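Local structure of GDSL-like protein (Roseburia intestinalis L1-82, 6HFZ) at residues I35-T43 against Y55-W63. The protein is a two-domain esterase that removes acetyl groups from acetylated beta-mannans. Sequence-based numbering, arbitrary orientation.
Sequences IAFLGGSIT and YAYHVYEWW. With ACT (acetate ion), chain E.
Strand 35-39 and helix 55-63 run nearly antiparallel, at 160° with their axes 9.4 Å apart, and Ile-35 and Phe-37 face Trp-63 and Ala-56. The pair belongs to the SGNH-hydrolase fold: helix 55-66 crosses from strand 32-39 to its parallel neighbour 71-78. The methyl CB of Ala-56 lies over the centre of the Phe-37 ring, 3.7 Å from its centroid, a CH-pi contact. Val-59 CG1 meets the edge of that ring. At the start of the strand segment, Ile-35 CD1 sits over the five-membered ring of Trp-63. Ile-35 CG2, anti to the backbone N, touches Trp-63 CD1 at 3.8 Å.

Past the strand, Tyr-55 CG stands between its own backbone N and carbonyl carbon (chi1 90°), which brings the phenol beside Thr-43. Its OH donates to Thr-43 OG1 at 2.8 Å, and Glu-106 OE2 is hydrogen-bonded to the same OG1. A phenylalanine here would probably leave Thr-43 OG1 without this donor. Ser-41, probably the nucleophile of a Ser-His-Asp triad, begins the short helix 41-44, which also holds Thr-43; Ser-41 N donates to acetate OXT at 2.9 Å. One water ties this helix to helix 55-66: it donates to Ile-42 O and Thr-43 O, and accepts from Ala-56 N at 3.0 Å.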
loop_
_atom_site.group_PDB
_atom_site.type_symbol
_atom_site.label_atom_id
_atom_site.label_comp_id
_atom_site.label_asym_id
_atom_site.label_seq_id
_atom_site.Cartn_x
_atom_site.Cartn_y
_atom_site.Cartn_z
ATOM N N ILE A 35 17.294 1.503 0.442
ATOM C CA ILE A 35 16.454 1.800 -0.710
ATOM C C ILE A 35 15.144 1.014 -0.553
ATOM O O ILE A 35 15.196 -0.224 -0.618
ATOM C CB ILE A 35 17.215 1.392 -1.986
ATOM C CG1 ILE A 35 18.615 2.025 -2.074
ATOM C CG2 ILE A 35 16.383 1.676 -3.239
ATOM C CD1 ILE A 35 18.650 3.541 -2.058
ATOM N N ALA A 36 14.004 1.710 -0.366
ATOM C CA ALA A 36 12.784 1.055 -0.010
ATOM C C ALA A 36 11.665 1.325 -1.021
ATOM O O ALA A 36 11.651 2.321 -1.716
ATOM C CB ALA A 36 12.378 1.456 1.369
ATOM N N PHE A 37 10.685 0.432 -0.975
ATOM C CA PHE A 37 9.516 0.460 -1.854
ATOM C C PHE A 37 8.278 0.036 -1.072
ATOM O O PHE A 37 8.298 -0.995 -0.447
ATOM C CB PHE A 37 9.706 -0.522 -3.009
ATOM C CG PHE A 37 10.984 -0.330 -3.777
ATOM C CD1 PHE A 37 12.183 -0.825 -3.284
ATOM C CD2 PHE A 37 10.992 0.305 -5.017
ATOM C CE1 PHE A 37 13.356 -0.662 -3.986
ATOM C CE2 PHE A 37 12.184 0.528 -5.676
ATOM C CZ PHE A 37 13.354 0.023 -5.173
ATOM N N LEU A 38 7.218 0.869 -1.109
ATOM C CA LEU A 38 5.972 0.608 -0.430
ATOM C C LEU A 38 4.858 0.694 -1.483
ATOM O O LEU A 38 4.693 1.674 -2.156
ATOM C CB LEU A 38 5.771 1.610 0.710
ATOM C CG LEU A 38 4.509 1.415 1.564
ATOM C CD1 LEU A 38 4.700 0.248 2.507
ATOM C CD2 LEU A 38 4.191 2.683 2.353
ATOM N N GLY A 39 4.103 -0.372 -1.601
ATOM C CA GLY A 39 3.132 -0.485 -2.653
ATOM C C GLY A 39 2.357 -1.784 -2.579
ATOM O O GLY A 39 2.453 -2.501 -1.577
ATOM N N GLY A 40 1.559 -2.049 -3.639
ATOM C CA GLY A 40 0.755 -3.270 -3.866
ATOM C C GLY A 40 1.520 -4.379 -4.577
ATOM O O GLY A 40 2.744 -4.490 -4.432
ATOM N N SER A 41 0.813 -5.206 -5.349
ATOM C CA SER A 41 1.416 -6.448 -5.876
ATOM C C SER A 41 2.496 -6.172 -6.927
ATOM O O SER A 41 3.459 -6.930 -7.047
ATOM C CB SER A 41 0.399 -7.348 -6.474
ATOM O OG SER A 41 -0.199 -6.683 -7.546
ATOM N N ILE A 42 2.338 -5.066 -7.651
ATOM C CA ILE A 42 3.320 -4.710 -8.705
ATOM C C ILE A 42 4.653 -4.386 -8.034
ATOM O O ILE A 42 5.710 -4.752 -8.562
ATOM C CB ILE A 42 2.800 -3.585 -9.618
ATOM C CG1 ILE A 42 1.483 -3.957 -10.291
ATOM C CG2 ILE A 42 3.871 -3.165 -10.622
ATOM C CD1 ILE A 42 0.885 -2.818 -11.066
ATOM N N THR A 43 4.624 -3.747 -6.858
ATOM C CA THR A 43 5.835 -3.497 -6.076
ATOM C C THR A 43 6.364 -4.821 -5.501
ATOM O O THR A 43 7.565 -5.057 -5.526
ATOM C CB THR A 43 5.546 -2.436 -5.001
ATOM O OG1 THR A 43 5.242 -1.170 -5.623
ATOM C CG2 THR A 43 6.660 -2.267 -3.995
ATOM N N TYR A 55 10.332 -4.483 -11.041
ATOM C CA TYR A 55 10.780 -3.099 -11.262
ATOM C C TYR A 55 11.605 -2.663 -10.044
ATOM O O TYR A 55 12.570 -1.949 -10.188
ATOM C CB TYR A 55 9.603 -2.162 -11.586
ATOM C CG TYR A 55 8.956 -1.525 -10.388
ATOM C CD1 TYR A 55 9.556 -0.465 -9.752
ATOM C CD2 TYR A 55 7.730 -1.961 -9.909
ATOM C CE1 TYR A 55 9.008 0.110 -8.622
ATOM C CE2 TYR A 55 7.153 -1.383 -8.790
ATOM C CZ TYR A 55 7.818 -0.371 -8.117
ATOM O OH TYR A 55 7.311 0.154 -6.953
ATOM N N ALA A 56 11.170 -3.045 -8.823
ATOM C CA ALA A 56 11.794 -2.605 -7.597
ATOM C C ALA A 56 13.270 -3.040 -7.547
ATOM O O ALA A 56 14.137 -2.248 -7.259
ATOM C CB ALA A 56 11.020 -3.070 -6.371
ATOM N N TYR A 57 13.525 -4.286 -7.939
ATOM C CA TYR A 57 14.906 -4.794 -7.899
ATOM C C TYR A 57 15.718 -4.120 -9.011
ATOM O O TYR A 57 16.898 -3.810 -8.820
ATOM C CB TYR A 57 14.877 -6.310 -7.931
ATOM C CG TYR A 57 16.148 -6.909 -7.383
ATOM C CD1 TYR A 57 16.334 -7.121 -6.030
ATOM C CD2 TYR A 57 17.193 -7.183 -8.244
ATOM C CE1 TYR A 57 17.521 -7.636 -5.539
ATOM C CE2 TYR A 57 18.395 -7.669 -7.770
ATOM C CZ TYR A 57 18.554 -7.905 -6.422
ATOM O OH TYR A 57 19.737 -8.453 -6.002
ATOM N N HIS A 58 15.076 -3.823 -10.151
ATOM C CA HIS A 58 15.754 -3.092 -11.223
ATOM C C HIS A 58 16.185 -1.705 -10.750
ATOM O O HIS A 58 17.287 -1.238 -11.063
ATOM C CB HIS A 58 14.920 -2.990 -12.506
ATOM C CG HIS A 58 14.805 -4.227 -13.354
ATOM N ND1 HIS A 58 15.902 -4.923 -13.877
ATOM C CD2 HIS A 58 13.719 -4.835 -13.871
ATOM C CE1 HIS A 58 15.469 -5.916 -14.648
ATOM N NE2 HIS A 58 14.140 -5.871 -14.690
ATOM N N VAL A 59 15.333 -1.016 -9.979
ATOM C CA VAL A 59 15.690 0.278 -9.482
ATOM C C VAL A 59 16.825 0.119 -8.463
ATOM O O VAL A 59 17.712 0.980 -8.359
ATOM C CB VAL A 59 14.469 0.974 -8.872
ATOM C CG1 VAL A 59 14.825 2.179 -8.035
ATOM C CG2 VAL A 59 13.466 1.320 -9.945
ATOM N N TYR A 60 16.733 -0.927 -7.627
ATOM C CA TYR A 60 17.771 -1.206 -6.618
ATOM C C TYR A 60 19.110 -1.406 -7.351
ATOM O O TYR A 60 20.156 -0.856 -6.958
ATOM C CB TYR A 60 17.338 -2.384 -5.740
ATOM C CG TYR A 60 18.405 -2.928 -4.827
ATOM C CD1 TYR A 60 18.882 -2.196 -3.753
ATOM C CD2 TYR A 60 18.921 -4.182 -5.057
ATOM C CE1 TYR A 60 19.863 -2.708 -2.911
ATOM C CE2 TYR A 60 19.908 -4.705 -4.233
ATOM C CZ TYR A 60 20.367 -3.968 -3.165
ATOM O OH TYR A 60 21.334 -4.528 -2.374
ATOM N N GLU A 61 19.072 -2.173 -8.446
ATOM C CA GLU A 61 20.281 -2.434 -9.248
ATOM C C GLU A 61 20.807 -1.119 -9.841
ATOM O O GLU A 61 22.039 -0.955 -9.938
ATOM C CB GLU A 61 20.031 -3.525 -10.296
ATOM C CG GLU A 61 19.953 -4.896 -9.665
ATOM C CD GLU A 61 20.019 -6.090 -10.590
ATOM O OE1 GLU A 61 19.366 -6.054 -11.640
ATOM O OE2 GLU A 61 20.700 -7.079 -10.234
ATOM N N TRP A 62 19.915 -0.196 -10.248
ATOM C CA TRP A 62 20.341 1.136 -10.687
ATOM C C TRP A 62 21.223 1.829 -9.644
ATOM O O TRP A 62 22.266 2.349 -10.017
ATOM C CB TRP A 62 19.181 2.050 -11.122
ATOM C CG TRP A 62 19.601 3.390 -11.636
ATOM C CD1 TRP A 62 19.847 3.727 -12.936
ATOM C CD2 TRP A 62 19.838 4.579 -10.861
ATOM N NE1 TRP A 62 20.232 5.037 -13.014
ATOM C CE2 TRP A 62 20.268 5.579 -11.753
ATOM C CE3 TRP A 62 19.789 4.883 -9.500
ATOM C CZ2 TRP A 62 20.552 6.870 -11.332
ATOM C CZ3 TRP A 62 20.088 6.155 -9.086
ATOM C CH2 TRP A 62 20.498 7.135 -9.991
ATOM N N TRP A 63 20.787 1.893 -8.377
ATOM C CA TRP A 63 21.580 2.524 -7.317
ATOM C C TRP A 63 22.971 1.858 -7.232
ATOM O O TRP A 63 23.998 2.554 -7.264
ATOM C CB TRP A 63 20.828 2.489 -5.977
ATOM C CG TRP A 63 19.682 3.454 -5.897
ATOM C CD1 TRP A 63 18.353 3.213 -6.146
ATOM C CD2 TRP A 63 19.769 4.838 -5.554
ATOM N NE1 TRP A 63 17.620 4.361 -5.979
ATOM C CE2 TRP A 63 18.460 5.366 -5.601
ATOM C CE3 TRP A 63 20.827 5.669 -5.183
ATOM C CZ2 TRP A 63 18.195 6.702 -5.312
ATOM C CZ3 TRP A 63 20.568 6.988 -4.914
ATOM C CH2 TRP A 63 19.269 7.496 -4.970
HETATM C C ACT E . -2.323 -5.451 -7.026
HETATM O O ACT E . -2.886 -6.520 -7.420
HETATM O OXT ACT E . -2.001 -5.250 -5.852
HETATM C CH3 ACT E . -2.017 -4.340 -7.978
HETATM O O HOH W 1 8.608 -4.557 -8.151
#